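Local atomic coordinates of CrmK (PDB entry 5I1V), a protein that is a flavoenzyme oxidase carrying covalently bound FAD and takes part in recycling a shunt product during caerulomycin biosynthesis. Residues H14-L19 against A29-F34; F34-S39 against I78-S83; R56-S61 against P73-I78. All blocks are in the same frame, centred on the assembly; numbering follows the deposited sequence.

Contact 1: residues H14-L19 against A29-F34; sequences HRYDLL and AQPEYF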
loop_
_atom_site.group_PDB
_atom_site.type_symbol
_atom_site.label_atom_id
_atom_site.label_comp_id
_atom_site.label_asym_id
_atom_site.label_seq_id
_atom_site.Cartn_x
_atom_site.Cartn_y
_atom_site.Cartn_z
ATOM N N HIS A 14 -10.020 -21.062 -8.615
ATOM C CA HIS A 14 -9.085 -20.763 -7.501
ATOM C C HIS A 14 -9.243 -19.373 -6.956
ATOM O O HIS A 14 -8.982 -19.101 -5.787
ATOM C CB HIS A 14 -7.625 -20.961 -7.925
ATOM C CG HIS A 14 -7.222 -22.397 -8.075
ATOM N ND1 HIS A 14 -6.123 -22.786 -8.817
ATOM C CD2 HIS A 14 -7.770 -23.537 -7.588
ATOM C CE1 HIS A 14 -6.011 -24.101 -8.776
ATOM N NE2 HIS A 14 -6.996 -24.582 -8.036
ATOM N N ARG A 15 -9.736 -18.483 -7.794
ATOM C CA ARG A 15 -9.951 -17.107 -7.356
ATOM C C ARG A 15 -11.073 -16.912 -6.338
ATOM O O ARG A 15 -11.124 -15.878 -5.652
ATOM C CB ARG A 15 -10.256 -16.233 -8.584
ATOM C CG ARG A 15 -9.056 -15.949 -9.429
ATOM C CD ARG A 15 -9.469 -15.230 -10.677
ATOM N NE ARG A 15 -10.150 -16.115 -11.592
ATOM C CZ ARG A 15 -10.414 -15.798 -12.859
ATOM N NH1 ARG A 15 -10.093 -14.599 -13.346
ATOM N NH2 ARG A 15 -11.034 -16.672 -13.633
ATOM N N TYR A 16 -11.994 -17.872 -6.243
ATOM C CA TYR A 16 -13.193 -17.632 -5.467
ATOM C C TYR A 16 -12.855 -17.374 -4.007
ATOM O O TYR A 16 -13.450 -16.464 -3.385
ATOM C CB TYR A 16 -14.133 -18.825 -5.661
ATOM C CG TYR A 16 -15.444 -18.777 -4.919
ATOM C CD1 TYR A 16 -15.509 -19.061 -3.562
ATOM C CD2 TYR A 16 -16.649 -18.449 -5.592
ATOM C CE1 TYR A 16 -16.727 -19.060 -2.890
ATOM C CE2 TYR A 16 -17.854 -18.431 -4.908
ATOM C CZ TYR A 16 -17.887 -18.728 -3.581
ATOM O OH TYR A 16 -19.096 -18.742 -2.947
ATOM N N ASP A 17 -11.931 -18.143 -3.435
ATOM C CA ASP A 17 -11.667 -17.994 -1.982
ATOM C C ASP A 17 -11.008 -16.667 -1.689
ATOM O O ASP A 17 -11.239 -16.098 -0.657
ATOM C CB ASP A 17 -10.850 -19.144 -1.385
ATOM C CG ASP A 17 -11.654 -20.459 -1.308
ATOM O OD1 ASP A 17 -12.914 -20.451 -1.378
ATOM O OD2 ASP A 17 -11.006 -21.507 -1.212
ATOM N N LEU A 18 -10.201 -16.166 -2.626
ATOM C CA LEU A 18 -9.630 -14.802 -2.522
ATOM C C LEU A 18 -10.727 -13.746 -2.592
ATOM O O LEU A 18 -10.840 -12.875 -1.732
ATOM C CB LEU A 18 -8.603 -14.608 -3.632
ATOM C CG LEU A 18 -7.679 -13.355 -3.617
ATOM C CD1 LEU A 18 -8.359 -12.263 -4.379
ATOM C CD2 LEU A 18 -7.232 -12.924 -2.219
ATOM N N LEU A 19 -11.565 -13.808 -3.630
ATOM C CA LEU A 19 -12.655 -12.841 -3.715
ATOM C C LEU A 19 -13.631 -12.857 -2.547
ATOM O O LEU A 19 -14.310 -11.869 -2.304
ATOM C CB LEU A 19 -13.413 -13.005 -5.039
ATOM C CG LEU A 19 -12.553 -12.691 -6.261
ATOM C CD1 LEU A 19 -13.326 -13.058 -7.494
ATOM C CD2 LEU A 19 -12.179 -11.222 -6.279
ATOM N N ALA A 29 -17.604 -14.150 2.270
ATOM C CA ALA A 29 -18.774 -14.317 1.402
ATOM C C ALA A 29 -18.896 -15.718 0.812
ATOM O O ALA A 29 -17.894 -16.392 0.553
ATOM C CB ALA A 29 -18.694 -13.306 0.279
ATOM N N GLN A 30 -20.110 -16.129 0.476
ATOM C CA GLN A 30 -20.292 -17.365 -0.261
ATOM C C GLN A 30 -21.367 -17.278 -1.341
ATOM O O GLN A 30 -22.370 -17.994 -1.299
ATOM C CB GLN A 30 -20.504 -18.576 0.676
ATOM C CG GLN A 30 -21.390 -18.302 1.827
ATOM C CD GLN A 30 -21.392 -19.469 2.815
ATOM O OE1 GLN A 30 -21.175 -20.644 2.427
ATOM N NE2 GLN A 30 -21.624 -19.156 4.092
ATOM N N PRO A 31 -21.160 -16.408 -2.327
ATOM C CA PRO A 31 -22.162 -16.352 -3.395
ATOM C C PRO A 31 -22.117 -17.556 -4.348
ATOM O O PRO A 31 -21.140 -18.318 -4.408
ATOM C CB PRO A 31 -21.763 -15.059 -4.125
ATOM C CG PRO A 31 -20.290 -15.115 -4.040
ATOM C CD PRO A 31 -20.061 -15.484 -2.602
ATOM N N GLU A 32 -23.180 -17.706 -5.121
ATOM C CA GLU A 32 -23.197 -18.547 -6.291
ATOM C C GLU A 32 -22.013 -18.252 -7.203
ATOM O O GLU A 32 -21.365 -19.156 -7.744
ATOM C CB GLU A 32 -24.470 -18.242 -7.083
ATOM C CG GLU A 32 -25.091 -19.430 -7.750
ATOM C CD GLU A 32 -26.226 -19.016 -8.682
ATOM O OE1 GLU A 32 -26.162 -19.448 -9.850
ATOM O OE2 GLU A 32 -27.131 -18.247 -8.254
ATOM N N TYR A 33 -21.774 -16.955 -7.422
ATOM C CA TYR A 33 -20.649 -16.535 -8.177
ATOM C C TYR A 33 -20.307 -15.096 -7.861
ATOM O O TYR A 33 -21.148 -14.324 -7.382
ATOM C CB TYR A 33 -20.891 -16.745 -9.699
ATOM C CG TYR A 33 -22.081 -16.070 -10.286
ATOM C CD1 TYR A 33 -22.006 -14.800 -10.798
ATOM C CD2 TYR A 33 -23.292 -16.711 -10.322
ATOM C CE1 TYR A 33 -23.107 -14.191 -11.376
ATOM C CE2 TYR A 33 -24.403 -16.109 -10.838
ATOM C CZ TYR A 33 -24.308 -14.844 -11.378
ATOM O OH TYR A 33 -25.439 -14.242 -11.891
ATOM N N PHE A 34 -19.064 -14.735 -8.115
ATOM C CA PHE A 34 -18.648 -13.336 -8.247
ATOM C C PHE A 34 -18.679 -12.974 -9.738
ATOM O O PHE A 34 -18.311 -13.790 -10.648
ATOM C CB PHE A 34 -17.228 -13.138 -7.718
ATOM C CG PHE A 34 -17.083 -13.454 -6.263
ATOM C CD1 PHE A 34 -16.774 -14.732 -5.854
ATOM C CD2 PHE A 34 -17.237 -12.464 -5.312
ATOM C CE1 PHE A 34 -16.591 -15.018 -4.509
ATOM C CE2 PHE A 34 -17.065 -12.750 -3.977
ATOM C CZ PHE A 34 -16.771 -14.030 -3.586
#

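Contact 2: residues F34-S39 against I78-S83; sequences FRLPYS and IVDLSS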
loop_
_atom_site.group_PDB
_atom_site.type_symbol
_atom_site.label_atom_id
_atom_site.label_comp_id
_atom_site.label_asym_id
_atom_site.label_seq_id
_atom_site.Cartn_x
_atom_site.Cartn_y
_atom_site.Cartn_z
ATOM N N PHE A 34 -19.064 -14.735 -8.115
ATOM C CA PHE A 34 -18.648 -13.336 -8.247
ATOM C C PHE A 34 -18.679 -12.974 -9.738
ATOM O O PHE A 34 -18.311 -13.790 -10.648
ATOM C CB PHE A 34 -17.228 -13.138 -7.718
ATOM C CG PHE A 34 -17.083 -13.454 -6.263
ATOM C CD1 PHE A 34 -16.774 -14.732 -5.854
ATOM C CD2 PHE A 34 -17.237 -12.464 -5.312
ATOM C CE1 PHE A 34 -16.591 -15.018 -4.509
ATOM C CE2 PHE A 34 -17.065 -12.750 -3.977
ATOM C CZ PHE A 34 -16.771 -14.030 -3.586
ATOM N N ARG A 35 -19.065 -11.737 -10.032
ATOM C CA ARG A 35 -19.008 -11.270 -11.405
ATOM C C ARG A 35 -18.062 -10.052 -11.394
ATOM O O ARG A 35 -18.236 -9.191 -10.557
ATOM C CB ARG A 35 -20.431 -10.902 -11.864
ATOM C CG ARG A 35 -20.510 -10.272 -13.261
ATOM C CD ARG A 35 -20.137 -11.192 -14.372
ATOM N NE ARG A 35 -20.979 -12.395 -14.410
ATOM C CZ ARG A 35 -22.226 -12.426 -14.855
ATOM N NH1 ARG A 35 -22.820 -11.332 -15.327
ATOM N NH2 ARG A 35 -22.879 -13.559 -14.849
ATOM N N LEU A 36 -17.041 -10.021 -12.257
ATOM C CA LEU A 36 -16.148 -8.860 -12.387
ATOM C C LEU A 36 -16.352 -8.203 -13.766
ATOM O O LEU A 36 -15.812 -8.703 -14.746
ATOM C CB LEU A 36 -14.699 -9.305 -12.273
ATOM C CG LEU A 36 -14.166 -9.963 -10.977
ATOM C CD1 LEU A 36 -13.054 -9.133 -10.341
ATOM C CD2 LEU A 36 -15.190 -10.268 -9.939
ATOM N N PRO A 37 -17.182 -7.145 -13.837
ATOM C CA PRO A 37 -17.441 -6.439 -15.090
ATOM C C PRO A 37 -16.346 -5.421 -15.418
ATOM O O PRO A 37 -15.599 -4.983 -14.537
ATOM C CB PRO A 37 -18.782 -5.783 -14.836
ATOM C CG PRO A 37 -18.834 -5.606 -13.377
ATOM C CD PRO A 37 -17.977 -6.620 -12.745
ATOM N N TYR A 38 -16.282 -5.031 -16.696
ATOM C CA TYR A 38 -15.283 -4.093 -17.160
ATOM C C TYR A 38 -15.937 -2.800 -17.691
ATOM O O TYR A 38 -15.224 -1.877 -18.039
ATOM C CB TYR A 38 -14.417 -4.732 -18.305
ATOM C CG TYR A 38 -13.593 -5.891 -17.816
ATOM C CD1 TYR A 38 -12.458 -5.669 -17.040
ATOM C CD2 TYR A 38 -13.976 -7.213 -18.066
ATOM C CE1 TYR A 38 -11.713 -6.719 -16.548
ATOM C CE2 TYR A 38 -13.243 -8.284 -17.576
ATOM C CZ TYR A 38 -12.105 -8.032 -16.807
ATOM O OH TYR A 38 -11.362 -9.065 -16.293
ATOM N N SER A 39 -17.268 -2.726 -17.769
ATOM C CA SER A 39 -17.933 -1.560 -18.339
ATOM C C SER A 39 -19.304 -1.447 -17.702
ATOM O O SER A 39 -19.827 -2.427 -17.154
ATOM C CB SER A 39 -18.113 -1.777 -19.844
ATOM O OG SER A 39 -18.988 -2.884 -20.061
ATOM N N ILE A 78 -22.228 -11.457 -6.043
ATOM C CA ILE A 78 -21.474 -10.265 -5.708
ATOM C C ILE A 78 -20.799 -9.727 -6.953
ATOM O O ILE A 78 -20.092 -10.456 -7.644
ATOM C CB ILE A 78 -20.434 -10.572 -4.624
ATOM C CG1 ILE A 78 -21.134 -10.928 -3.356
ATOM C CG2 ILE A 78 -19.479 -9.379 -4.455
ATOM C CD1 ILE A 78 -20.186 -11.401 -2.253
ATOM N N VAL A 79 -21.121 -8.481 -7.320
ATOM C CA VAL A 79 -20.513 -7.812 -8.448
ATOM C C VAL A 79 -19.279 -7.060 -7.910
ATOM O O VAL A 79 -19.436 -6.118 -7.108
ATOM C CB VAL A 79 -21.487 -6.805 -9.086
ATOM C CG1 VAL A 79 -20.808 -6.047 -10.197
ATOM C CG2 VAL A 79 -22.717 -7.502 -9.641
ATOM N N ASP A 80 -18.085 -7.456 -8.339
ATOM C CA ASP A 80 -16.863 -6.887 -7.794
ATOM C C ASP A 80 -16.355 -5.920 -8.856
ATOM O O ASP A 80 -16.068 -6.323 -9.963
ATOM C CB ASP A 80 -15.861 -7.957 -7.493
ATOM C CG ASP A 80 -14.577 -7.441 -6.887
ATOM O OD1 ASP A 80 -13.990 -6.464 -7.379
ATOM O OD2 ASP A 80 -14.119 -8.053 -5.888
ATOM N N LEU A 81 -16.272 -4.657 -8.487
ATOM C CA LEU A 81 -15.884 -3.560 -9.427
ATOM C C LEU A 81 -14.396 -3.232 -9.464
ATOM O O LEU A 81 -14.000 -2.225 -10.034
ATOM C CB LEU A 81 -16.697 -2.336 -9.073
ATOM C CG LEU A 81 -18.205 -2.457 -9.272
ATOM C CD1 LEU A 81 -18.849 -1.083 -9.112
ATOM C CD2 LEU A 81 -18.611 -3.013 -10.613
ATOM N N SER A 82 -13.553 -4.063 -8.857
ATOM C CA SER A 82 -12.115 -3.751 -8.770
ATOM C C SER A 82 -11.397 -3.633 -10.110
ATOM O O SER A 82 -10.395 -2.951 -10.191
ATOM C CB SER A 82 -11.401 -4.763 -7.843
ATOM O OG SER A 82 -11.623 -6.075 -8.300
ATOM N N SER A 83 -11.935 -4.206 -11.184
ATOM C CA SER A 83 -11.363 -4.015 -12.511
ATOM C C SER A 83 -11.859 -2.748 -13.241
ATOM O O SER A 83 -11.476 -2.528 -14.361
ATOM C CB SER A 83 -11.610 -5.264 -13.386
ATOM O OG SER A 83 -11.058 -6.449 -12.763
HETATM O O HOH W 1 -14.501 -5.256 -11.966
HETATM O O HOH W 2 -12.575 -1.572 -17.214
#

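Contact 3: residues R56-S61 against P73-I78; sequences RLTVRS and PDVDVI. With FAD (flavin-adenine dinucleotide), chain E.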
loop_
_atom_site.group_PDB
_atom_site.type_symbol
_atom_site.label_atom_id
_atom_site.label_comp_id
_atom_site.label_asym_id
_atom_site.label_seq_id
_atom_site.Cartn_x
_atom_site.Cartn_y
_atom_site.Cartn_z
ATOM N N ARG A 56 -30.291 -12.405 -4.819
ATOM C CA ARG A 56 -29.830 -11.321 -3.968
ATOM C C ARG A 56 -28.432 -10.891 -4.450
ATOM O O ARG A 56 -27.517 -11.714 -4.457
ATOM C CB ARG A 56 -29.767 -11.865 -2.538
ATOM C CG ARG A 56 -29.198 -10.911 -1.529
ATOM C CD ARG A 56 -30.153 -9.744 -1.254
ATOM N NE ARG A 56 -29.391 -8.714 -0.555
ATOM C CZ ARG A 56 -28.976 -8.839 0.703
ATOM N NH1 ARG A 56 -29.294 -9.912 1.433
ATOM N NH2 ARG A 56 -28.243 -7.872 1.252
ATOM N N LEU A 57 -28.286 -9.605 -4.800
ATOM C CA LEU A 57 -27.091 -9.060 -5.352
ATOM C C LEU A 57 -26.524 -7.973 -4.453
ATOM O O LEU A 57 -27.284 -7.152 -3.903
ATOM C CB LEU A 57 -27.400 -8.495 -6.732
ATOM C CG LEU A 57 -26.179 -7.986 -7.515
ATOM C CD1 LEU A 57 -26.279 -8.305 -8.998
ATOM C CD2 LEU A 57 -26.070 -6.483 -7.303
ATOM N N THR A 58 -25.202 -7.996 -4.269
ATOM C CA THR A 58 -24.517 -6.867 -3.664
ATOM C C THR A 58 -23.307 -6.519 -4.505
ATOM O O THR A 58 -22.806 -7.338 -5.311
ATOM C CB THR A 58 -24.045 -7.155 -2.230
ATOM O OG1 THR A 58 -23.217 -8.337 -2.238
ATOM C CG2 THR A 58 -25.276 -7.335 -1.225
ATOM N N VAL A 59 -22.811 -5.316 -4.272
ATOM C CA VAL A 59 -21.677 -4.784 -4.967
ATOM C C VAL A 59 -20.502 -4.526 -4.040
ATOM O O VAL A 59 -20.661 -4.020 -2.954
ATOM C CB VAL A 59 -22.018 -3.424 -5.561
ATOM C CG1 VAL A 59 -20.876 -2.894 -6.411
ATOM C CG2 VAL A 59 -23.294 -3.562 -6.358
ATOM N N ARG A 60 -19.316 -4.866 -4.508
ATOM C CA ARG A 60 -18.122 -4.555 -3.776
ATOM C C ARG A 60 -17.206 -3.661 -4.625
ATOM O O ARG A 60 -16.996 -3.977 -5.779
ATOM C CB ARG A 60 -17.362 -5.798 -3.553
ATOM C CG ARG A 60 -16.207 -5.520 -2.619
ATOM C CD ARG A 60 -15.298 -6.642 -2.624
ATOM N NE ARG A 60 -15.772 -7.668 -1.735
ATOM C CZ ARG A 60 -15.698 -8.957 -2.051
ATOM N NH1 ARG A 60 -15.249 -9.332 -3.300
ATOM N NH2 ARG A 60 -16.085 -9.858 -1.130
ATOM N N SER A 61 -16.652 -2.606 -4.040
ATOM C CA SER A 61 -15.681 -1.780 -4.719
ATOM C C SER A 61 -14.332 -2.053 -4.067
ATOM O O SER A 61 -13.554 -2.873 -4.591
ATOM C CB SER A 61 -16.114 -0.313 -4.762
ATOM O OG SER A 61 -17.296 -0.206 -5.555
ATOM N N PRO A 73 -24.156 -14.374 4.179
ATOM C CA PRO A 73 -24.332 -15.729 3.614
ATOM C C PRO A 73 -25.522 -15.896 2.690
ATOM O O PRO A 73 -25.560 -16.846 1.906
ATOM C CB PRO A 73 -24.533 -16.634 4.852
ATOM C CG PRO A 73 -24.630 -15.743 6.036
ATOM C CD PRO A 73 -24.149 -14.374 5.663
ATOM N N ASP A 74 -26.497 -15.011 2.759
ATOM C CA ASP A 74 -27.623 -15.131 1.857
ATOM C C ASP A 74 -27.451 -14.353 0.557
ATOM O O ASP A 74 -28.385 -14.298 -0.240
ATOM C CB ASP A 74 -28.925 -14.704 2.539
ATOM C CG ASP A 74 -28.873 -13.316 3.052
ATOM O OD1 ASP A 74 -27.765 -12.825 3.391
ATOM O OD2 ASP A 74 -29.941 -12.711 3.126
ATOM N N VAL A 75 -26.280 -13.769 0.316
ATOM C CA VAL A 75 -26.085 -13.089 -0.960
ATOM C C VAL A 75 -25.698 -14.094 -2.043
ATOM O O VAL A 75 -24.754 -14.871 -1.869
ATOM C CB VAL A 75 -25.017 -11.999 -0.871
ATOM C CG1 VAL A 75 -24.719 -11.415 -2.259
ATOM C CG2 VAL A 75 -25.481 -10.904 0.079
ATOM N N ASP A 76 -26.379 -14.021 -3.185
ATOM C CA ASP A 76 -26.234 -14.986 -4.242
ATOM C C ASP A 76 -25.203 -14.547 -5.294
ATOM O O ASP A 76 -24.582 -15.398 -5.923
ATOM C CB ASP A 76 -27.558 -15.217 -4.956
ATOM C CG ASP A 76 -28.655 -15.708 -4.041
ATOM O OD1 ASP A 76 -28.364 -16.608 -3.199
ATOM O OD2 ASP A 76 -29.809 -15.179 -4.164
ATOM N N VAL A 77 -25.089 -13.227 -5.533
ATOM C CA VAL A 77 -24.203 -12.707 -6.523
ATOM C C VAL A 77 -23.551 -11.486 -5.979
ATOM O O VAL A 77 -24.220 -10.577 -5.495
ATOM C CB VAL A 77 -24.942 -12.288 -7.824
ATOM C CG1 VAL A 77 -23.960 -11.741 -8.863
ATOM C CG2 VAL A 77 -25.761 -13.420 -8.347
ATOM N N ILE A 78 -22.228 -11.457 -6.043
ATOM C CA ILE A 78 -21.474 -10.265 -5.708
ATOM C C ILE A 78 -20.799 -9.727 -6.953
ATOM O O ILE A 78 -20.092 -10.456 -7.644
ATOM C CB ILE A 78 -20.434 -10.572 -4.624
ATOM C CG1 ILE A 78 -21.134 -10.928 -3.356
ATOM C CG2 ILE A 78 -19.479 -9.379 -4.455
ATOM C CD1 ILE A 78 -20.186 -11.401 -2.253
HETATM P PA FAD E . -17.156 -2.035 0.156
HETATM O O1A FAD E . -17.018 -3.007 1.301
HETATM O O2A FAD E . -16.808 -2.572 -1.202
HETATM O O5B FAD E . -18.600 -1.418 0.141
HETATM C C5B FAD E . -19.123 -0.646 1.217
HETATM C C4B FAD E . -20.651 -0.572 1.082
HETATM O O4B FAD E . -20.923 0.222 -0.090
HETATM C C3B FAD E . -21.404 -1.864 0.846
HETATM O O3B FAD E . -22.733 -1.693 1.305
HETATM C C2B FAD E . -21.427 -1.989 -0.651
HETATM O O2B FAD E . -22.332 -2.935 -1.228
HETATM C C1B FAD E . -21.596 -0.525 -1.076
HETATM N N9A FAD E . -20.923 -0.240 -2.368
HETATM C C8A FAD E . -19.631 -0.482 -2.745
HETATM N N7A FAD E . -19.462 -0.167 -4.071
HETATM C C5A FAD E . -20.634 0.266 -4.487
HETATM C C6A FAD E . -21.089 0.768 -5.760
HETATM N N6A FAD E . -20.195 0.849 -6.726
HETATM N N1A FAD E . -22.375 1.121 -5.852
HETATM C C2A FAD E . -23.247 0.991 -4.830
HETATM N N3A FAD E . -22.883 0.584 -3.586
HETATM C C4A FAD E . -21.600 0.169 -3.434
HETATM N N1 FAD E . -13.965 6.723 5.568
HETATM C C2 FAD E . -13.718 8.052 5.613
HETATM O O2 FAD E . -14.621 8.860 5.363
HETATM N N3 FAD E . -12.506 8.564 5.921
HETATM C C4 FAD E . -11.451 7.829 6.249
HETATM O O4 FAD E . -10.344 8.355 6.489
HETATM C C4X FAD E . -11.608 6.382 6.218
HETATM N N5 FAD E . -10.571 5.563 6.539
HETATM C C5X FAD E . -10.729 4.238 6.397
HETATM C C6 FAD E . -9.635 3.388 6.562
HETATM C C7 FAD E . -9.724 2.002 6.445
HETATM C C7M FAD E . -8.472 1.136 6.633
HETATM C C8 FAD E . -11.057 1.448 6.124
HETATM C C8M FAD E . -11.271 -0.036 5.999
HETATM C C9 FAD E . -12.175 2.274 5.960
HETATM C C9A FAD E . -12.058 3.657 6.081
HETATM N N10 FAD E . -13.152 4.512 5.902
HETATM C C10 FAD E . -12.952 5.879 5.919
HETATM C "C1'" FAD E . -14.522 4.005 5.834
HETATM C "C2'" FAD E . -14.944 3.814 4.413
HETATM O "O2'" FAD E . -15.323 5.069 3.883
HETATM C "C3'" FAD E . -16.044 2.815 4.270
HETATM O "O3'" FAD E . -15.593 1.548 4.824
HETATM C "C4'" FAD E . -16.491 2.673 2.800
HETATM O "O4'" FAD E . -17.859 2.266 2.807
HETATM C "C5'" FAD E . -15.622 1.670 2.068
HETATM O "O5'" FAD E . -16.021 1.649 0.698
HETATM P P FAD E . -15.499 0.414 -0.149
HETATM O O1P FAD E . -14.038 0.235 0.039
HETATM O O2P FAD E . -16.029 0.510 -1.545
HETATM O O3P FAD E . -16.241 -0.815 0.605
HETATM O O HOH W 3 -31.139 -12.126 1.096
#

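Contact 1: residues H14-L19 against A29-F34
Tyr16 and Phe34 meet edge to face. The edge of the Phe34 ring, led by CE1, comes down on one face of the Tyr16 ring, and Phe34 CE1 lies 3.6 Å from Tyr16 CD2. The two planes stand 71° apart, so this is a T-shaped pair, offset toward the rim of the tyrosine. Tyr16 reaches across because its CG is anti to the backbone N (chi1 179°), which sends the ring off the helix toward the loop before strand 33-36. There its hydroxyl donates to the backbone carbonyl of Pro31, with OH 2.5 Å from Pro31 O. The oxygen is met on a lone pair, in the carbonyl plane, and this short bond limits how the phenol can swing. Phe34 is itself sandwiched. Leu19 CB sits over the centre of one face, 3.6 Å from the ring centroid and almost on the ring normal, a CH-pi contact. Pro31 CG lies over the centre of the opposite face. Leu19 CD1 continues the packing alongside Phe34 CB, at 3.9 Å. Nearly everything that touches here is buried, and Val9 of strand 7-9 also packs on Tyr16. Further round the helix, Arg15 bonds to the backbone O of Lys113 of the second subunit. The result is a small aromatic core, a T-shaped pair with a CH-pi contact, that joins the short helix 15-19 to strand 33-36 of the FAD-binding domain.

Contact 2: residues F34-S39 against I78-S83
Phe34 and Ile78 lie side by side on one face of a mixed sheet, where strands 33-36 and 77-80 pair in parallel, with Phe34 CD2 3.8 Å from Ile78 CB. This is the tight end. The backbones here are joined by two nearly straight bonds: Arg35 N to Ile78 O at 2.9 Å, and Asp80 N to Arg35 O at 2.8 Å. With CG anti to the carbonyl carbon (chi1 -62°), Leu36 then lays CD2 against the CB of Asp80, 3.4 Å away. On the face shared by Arg35 and Val79, the ring of Pro37 crosses Val79 at about a right angle and its CG also meets Leu81 CD2. Helix 40-52 covers this face. Past Leu36 and Asp80 the strands end, and water bridges the two loops. One water donates to Pro37 O and Asp80 O and accepts from Ser83 N. A second links Tyr38 O to Ser83 O, the latter at a longer 3.2 Å. Side chains meet here mainly through Tyr38 CE1 and Ser83 CB, 3.5 Å apart. Tyr38 OH and Ser83 OG both bond to Asn114 of the second subunit. Asp80 OD1 takes two bonds, from Ser82 N in an Asx turn and from Ser82 OG, 2.6 Å away and above the carboxylate plane. Asp80 OD2 forms a salt bridge with Arg60. The buried carboxylate therefore probably stays ionised, fixing the turn that follows the strand.

Contact 3: residues R56-S61 against P73-I78
With CG anti to the backbone N (chi1 175°) and a bend at chi2 (70°), Arg56 carries its chain across Asp74 and Val75. Asp76 turns its CG beside its own backbone N (chi1 -59°), which brings OD2 to the N of Arg56, 2.9 Å away. That bond reaches the oxygen on its anti side, somewhat out of the carboxylate plane. Arg56 O in turn accepts from two successive amides, Asp76 N and Val77 N, the second at 3.1 Å. Without the carboxylate, as with an alanine at Asp76, the amide of Arg56 would probably lose its mate and the entry to strand 57-60 be held less firmly. The guanidinium of Arg56 has Val75 CG2 over one face. At its edge NH1 forms a salt bridge with Asp74 OD2, long at 3.3 Å and with the two planes steeply inclined. NH2 bonds to the backbone O of Arg492. Farther on, Thr58 N meets Val77 O at 3.0 Å in parallel pairing. Thr58 OG1 lies 3.4 Å from Val75 CG1 and gives its hydrogen bond to Val70 O. Strand 57-60 then runs to the FAD. Val59 O accepts from the ribose O2B at 2.6 Å, Ser61 N donates to phosphate oxygen O2A, and Ser61 OG donates to adenine N7A at 2.6 Å. Charged and polar clamps thus secure one end of the strand pair, while backbone and hydroxyl groups at the far end of strand 57-60 and just beyond it bind the adenosine and a phosphate of the cofactor.

In the fold
All three contacts are largely buried and belong to one four-stranded sheet, ordered 7-9, 33-36, 77-80, 57-60. Contact 2 joins its two central strands; contact 3 adds the outer strand 57-60, and the two share Ile78. Contact 1 shares Phe34 with contact 2 and packs helix 15-19 on the same sheet. Their chemistry differs. Contact 1 is mostly aromatic and apolar, contact 2 passes from backbone pairing to bridging water, and contact 3 ends in a charged, more exposed edge formed by Arg56, Asp74 and Asp76. Contacts 1 and 2 also touch the second subunit. Contact 3 does not, but it bonds directly to the FAD, which contact 2 touches through Leu81.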